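Local atomic coordinates of glucose-resistance amylase regulator (Weissella paramesenteroides ATCC 33313, PDB entry 4RK6), a protein that probably represses transcription as a DNA-binding regulator of the LacI family, and here holds glucose between the two lobes of its sugar-binding core. Residues A[16-21]-A[72-77]; A[214-219]-A[279-284]. All blocks are in the same frame, centred on the assembly; numbering follows the deposited sequence.

Contact 1: residues A[16-21]-A[72-77]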
# COMPACT_ATOMS: atom_id res chain seq x y z
N VAL A 16 13.20 9.59 -4.55
CA VAL A 16 12.20 10.63 -4.31
C VAL A 16 10.87 10.03 -4.74
O VAL A 16 10.67 9.66 -5.89
CB VAL A 16 12.50 11.94 -5.08
CG1 VAL A 16 11.41 12.98 -4.84
CG2 VAL A 16 13.83 12.52 -4.64
N VAL A 17 9.96 9.92 -3.77
CA VAL A 17 8.64 9.31 -3.94
C VAL A 17 7.57 10.40 -3.77
O VAL A 17 7.66 11.21 -2.85
CB VAL A 17 8.41 8.22 -2.89
CG1 VAL A 17 7.09 7.49 -3.11
CG2 VAL A 17 9.58 7.23 -2.89
N PRO A 18 6.58 10.44 -4.65
CA PRO A 18 5.49 11.40 -4.44
C PRO A 18 4.66 11.06 -3.19
O PRO A 18 4.49 9.89 -2.85
CB PRO A 18 4.63 11.27 -5.70
CG PRO A 18 4.98 9.97 -6.32
CD PRO A 18 6.34 9.55 -5.81
N LEU A 19 4.16 12.08 -2.50
CA LEU A 19 3.28 11.84 -1.35
C LEU A 19 2.06 11.00 -1.75
O LEU A 19 1.65 10.10 -1.01
CB LEU A 19 2.82 13.15 -0.70
CG LEU A 19 3.52 13.59 0.59
CD1 LEU A 19 2.71 14.73 1.20
CD2 LEU A 19 3.69 12.46 1.60
N ILE A 20 1.51 11.29 -2.92
CA ILE A 20 0.35 10.57 -3.46
C ILE A 20 0.82 9.54 -4.49
O ILE A 20 1.13 9.90 -5.64
CB ILE A 20 -0.64 11.56 -4.11
CG1 ILE A 20 -1.09 12.63 -3.10
CG2 ILE A 20 -1.85 10.81 -4.67
CD1 ILE A 20 -1.64 13.88 -3.75
N HIS A 21 0.84 8.27 -4.10
CA HIS A 21 1.35 7.22 -4.98
C HIS A 21 0.54 5.93 -4.86
O HIS A 21 0.06 5.60 -3.78
CB HIS A 21 2.82 6.92 -4.67
CG HIS A 21 3.08 6.53 -3.24
ND1 HIS A 21 3.07 7.44 -2.20
CD2 HIS A 21 3.35 5.33 -2.68
CE1 HIS A 21 3.33 6.81 -1.07
NE2 HIS A 21 3.50 5.53 -1.33
N MSE A 72 14.21 9.09 -9.37
CA MSE A 72 12.94 9.81 -9.40
C MSE A 72 11.83 8.91 -9.87
O MSE A 72 11.93 8.32 -10.93
CB MSE A 72 13.07 10.97 -10.40
CG MSE A 72 14.30 11.80 -10.09
SE MSE A 72 13.96 12.92 -8.51
CE MSE A 72 15.56 14.06 -8.66
N LEU A 73 10.74 8.81 -9.10
CA LEU A 73 9.59 7.98 -9.48
C LEU A 73 8.42 8.80 -10.04
O LEU A 73 7.62 8.27 -10.80
CB LEU A 73 9.08 7.19 -8.29
CG LEU A 73 10.04 6.41 -7.41
CD1 LEU A 73 9.30 5.27 -6.73
CD2 LEU A 73 11.23 5.87 -8.18
N SER A 74 8.33 10.06 -9.64
CA SER A 74 7.21 10.93 -10.02
C SER A 74 7.34 11.38 -11.47
O SER A 74 8.39 11.22 -12.10
CB SER A 74 7.15 12.18 -9.11
OG SER A 74 7.24 11.86 -7.73
N LEU A 75 6.25 11.92 -12.01
CA LEU A 75 6.28 12.57 -13.31
C LEU A 75 6.37 14.09 -13.10
O LEU A 75 6.52 14.85 -14.06
CB LEU A 75 5.05 12.20 -14.14
N ASP A 76 6.35 14.52 -11.84
CA ASP A 76 6.10 15.91 -11.44
C ASP A 76 7.33 16.65 -10.86
O ASP A 76 7.18 17.67 -10.18
CB ASP A 76 4.97 15.90 -10.40
CG ASP A 76 3.88 16.92 -10.70
OD1 ASP A 76 4.17 17.96 -11.32
OD2 ASP A 76 2.72 16.67 -10.30
N ILE A 77 8.54 16.19 -11.15
CA ILE A 77 9.73 16.78 -10.54
C ILE A 77 10.05 18.10 -11.23
O ILE A 77 10.06 18.16 -12.47
CB ILE A 77 10.95 15.84 -10.67
CG1 ILE A 77 10.65 14.48 -10.01
CG2 ILE A 77 12.18 16.48 -10.04
CD1 ILE A 77 10.52 14.53 -8.50
O HOH W 1 9.68 10.94 -7.75
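V16 and M72, a selenomethionine, form a parallel beta bridge at the carboxyl ends of strands 12-18 and 69-72, their CA atoms 5.2 Å apart. One residue further on, L73 N donates a weak hydrogen bond of 3.3 Å to V16 O, with an N-H...O angle of 158°. V16 and M72 point to the same face of the sheet and run side by side. In the conformer described here, M72 bends at its second torsion (-75°), and its SE lies 3.9 Å from both V16 CB and V16 CG2. The other branch of V16 is anti to the backbone N (chi1 178°), which brings CG1 to 4.1 Å from I77 CD1. On this face M72 and I77 continue onto L85 and I82 of helix 79-87. The two strands are neighbours in the Rossmann-like sheet of the amino-terminal lobe of a periplasmic-binding-protein fold, with strand 12-18 also paired to strand 42-48. Away from M72 and I77, L73 lays its CG against V16 O at 3.6 Å, and L73 CD1 meets V17 CG2 more loosely. The side chain of L73 stands about 7 Å from the bound glucose, and segment 16-21 leads directly to the pocket residues T22 and F24. A water bridges V16 O, to which it donates, and S74 N, from which it accepts; it also lies near S74 OG. Its distances are short and S74 has two conformers, so this detail is tentative. In the same conformer, S74 OG stands over the face of the P18 ring, nearest CD at 3.1 Å.

Contact 2: residues A[214-219]-A[279-284]; sequences TVPEDL and SVLNLN
Van der Waals packing of P216 on the backbone of S279 to L281 carries most of this interface. P216, preceded by a cis peptide bond, sets its CB 3.5 Å from S279 O and 3.8 Å from both V280 N and L281 N, CB foremost against the passing main chain. L281 comes from the other segment, its CB 4.1 Å from P216 CB, and with CG anti to the backbone N (chi1 -163°) its methyls extend alongside E217. On the inner side V215 CG1 reaches S279 CB at 4.0 Å, while V215 itself packs on M208 and I221. No hydrogen bond joins the two segments directly. The polar bonds instead shape each one separately. Residues 214-219 are tied by T214 O receiving D218 N, by P216 O receiving L219 N at 3.1 Å, and by D218 OD2, which takes T214 N at 2.9 Å on the lone pair turned away from its other oxygen, in a bond of 159°. The D218 carboxylate thus grips the amide of the same residue whose carbonyl its own amide binds, so two bonds join T214 to D218. Residues 279-284 are held from outside: S279 OG bonds I221 O and T238 N, and the main chain of L281 is bound at N by S220 OG and at O by H126 NE2. Within the segment, N282 OD1 accepts from N284 N in an Asx turn. The VPEDL-type sequence just ahead of a sheet strand recurs in LacI-family regulators, and here it forms a compact turn that packs against the tail after strand 267-275.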
# COMPACT_ATOMS: atom_id res chain seq x y z
N THR A 214 -22.69 -7.14 -12.90
CA THR A 214 -21.57 -8.01 -12.62
C THR A 214 -20.52 -7.88 -13.70
O THR A 214 -20.85 -7.82 -14.88
CB THR A 214 -22.03 -9.48 -12.55
OG1 THR A 214 -23.13 -9.58 -11.63
CG2 THR A 214 -20.90 -10.40 -12.10
N VAL A 215 -19.26 -7.83 -13.28
CA VAL A 215 -18.11 -7.91 -14.19
C VAL A 215 -17.76 -9.38 -14.29
O VAL A 215 -17.68 -10.04 -13.25
CB VAL A 215 -16.92 -7.14 -13.57
CG1 VAL A 215 -15.63 -7.36 -14.35
CG2 VAL A 215 -17.23 -5.65 -13.48
N PRO A 216 -17.54 -9.93 -15.49
CA PRO A 216 -17.43 -9.21 -16.78
C PRO A 216 -18.71 -9.14 -17.63
O PRO A 216 -18.70 -8.50 -18.68
CB PRO A 216 -16.39 -10.02 -17.54
CG PRO A 216 -16.59 -11.41 -17.03
CD PRO A 216 -16.91 -11.26 -15.56
N GLU A 217 -19.79 -9.77 -17.18
CA GLU A 217 -21.02 -9.88 -17.99
C GLU A 217 -21.45 -8.51 -18.49
O GLU A 217 -21.85 -8.36 -19.64
CB GLU A 217 -22.17 -10.50 -17.17
CG GLU A 217 -22.10 -12.01 -16.95
CD GLU A 217 -20.84 -12.47 -16.23
OE1 GLU A 217 -20.19 -13.42 -16.74
OE2 GLU A 217 -20.47 -11.90 -15.17
N ASP A 218 -21.38 -7.51 -17.61
CA ASP A 218 -21.90 -6.17 -17.91
C ASP A 218 -20.83 -5.15 -18.23
O ASP A 218 -21.15 -4.02 -18.59
CB ASP A 218 -22.75 -5.69 -16.74
CG ASP A 218 -23.95 -6.60 -16.49
OD1 ASP A 218 -24.67 -6.90 -17.47
OD2 ASP A 218 -24.16 -7.03 -15.34
N LEU A 219 -19.56 -5.54 -18.09
CA LEU A 219 -18.40 -4.67 -18.36
C LEU A 219 -17.14 -5.49 -18.20
O LEU A 219 -16.92 -6.05 -17.13
CB LEU A 219 -18.32 -3.49 -17.39
CG LEU A 219 -17.11 -2.57 -17.60
CD1 LEU A 219 -17.19 -1.84 -18.92
CD2 LEU A 219 -16.94 -1.57 -16.44
N SER A 279 -11.84 -11.16 -15.64
CA SER A 279 -12.59 -9.92 -15.81
C SER A 279 -12.85 -9.50 -17.26
O SER A 279 -13.26 -8.36 -17.49
CB SER A 279 -11.91 -8.77 -15.05
OG SER A 279 -10.64 -8.46 -15.60
N VAL A 280 -12.63 -10.41 -18.22
CA VAL A 280 -12.92 -10.10 -19.62
C VAL A 280 -13.80 -11.16 -20.27
O VAL A 280 -13.54 -12.34 -20.17
CB VAL A 280 -11.61 -9.95 -20.45
CG1 VAL A 280 -11.94 -9.62 -21.89
CG2 VAL A 280 -10.73 -8.85 -19.83
N LEU A 281 -14.82 -10.69 -20.98
CA LEU A 281 -15.75 -11.56 -21.71
C LEU A 281 -15.45 -11.47 -23.21
O LEU A 281 -15.18 -10.38 -23.73
CB LEU A 281 -17.18 -11.08 -21.44
CG LEU A 281 -18.33 -12.05 -21.75
CD1 LEU A 281 -18.37 -13.16 -20.72
CD2 LEU A 281 -19.66 -11.30 -21.80
N ASN A 282 -15.49 -12.61 -23.88
CA ASN A 282 -15.45 -12.65 -25.34
C ASN A 282 -16.87 -12.38 -25.87
O ASN A 282 -17.80 -13.13 -25.57
CB ASN A 282 -14.95 -14.01 -25.82
CG ASN A 282 -14.80 -14.08 -27.33
OD1 ASN A 282 -15.77 -14.15 -28.05
ND2 ASN A 282 -13.57 -14.02 -27.81
N LEU A 283 -17.01 -11.33 -26.67
CA LEU A 283 -18.31 -10.98 -27.27
C LEU A 283 -18.62 -11.63 -28.62
O LEU A 283 -19.73 -11.48 -29.13
CB LEU A 283 -18.41 -9.48 -27.45
CG LEU A 283 -18.16 -8.61 -26.24
CD1 LEU A 283 -18.38 -7.17 -26.67
CD2 LEU A 283 -19.05 -9.01 -25.08
N ASN A 284 -17.64 -12.33 -29.21
CA ASN A 284 -17.80 -12.92 -30.56
C ASN A 284 -18.67 -14.19 -30.61
O ASN A 284 -18.71 -14.98 -29.67
CB ASN A 284 -16.42 -13.21 -31.18
CG ASN A 284 -15.67 -11.94 -31.55
OD1 ASN A 284 -16.26 -10.97 -32.03
ND2 ASN A 284 -14.34 -11.93 -31.32

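Overall arrangement
Contacts 1 and 2 belong to opposite lobes of the sugar-binding fold: their centres are 35 Å apart, on opposite sides of the chain's centre, with about 21 Å between nearest atoms. They share no strand or helix. Contact 1 is a buried pairing at the ends of two sheet strands, close to the glucose, joined by one weak direct backbone bond and mostly apolar side chains. Contact 2, between two loops, is only partly buried and lies at the outer end of its lobe; its segments meet by van der Waals packing, with no hydrogen bond between them. The second subunit also reaches L19 and H21 beside contact 1, whereas no other chain of the assembly touches contact 2.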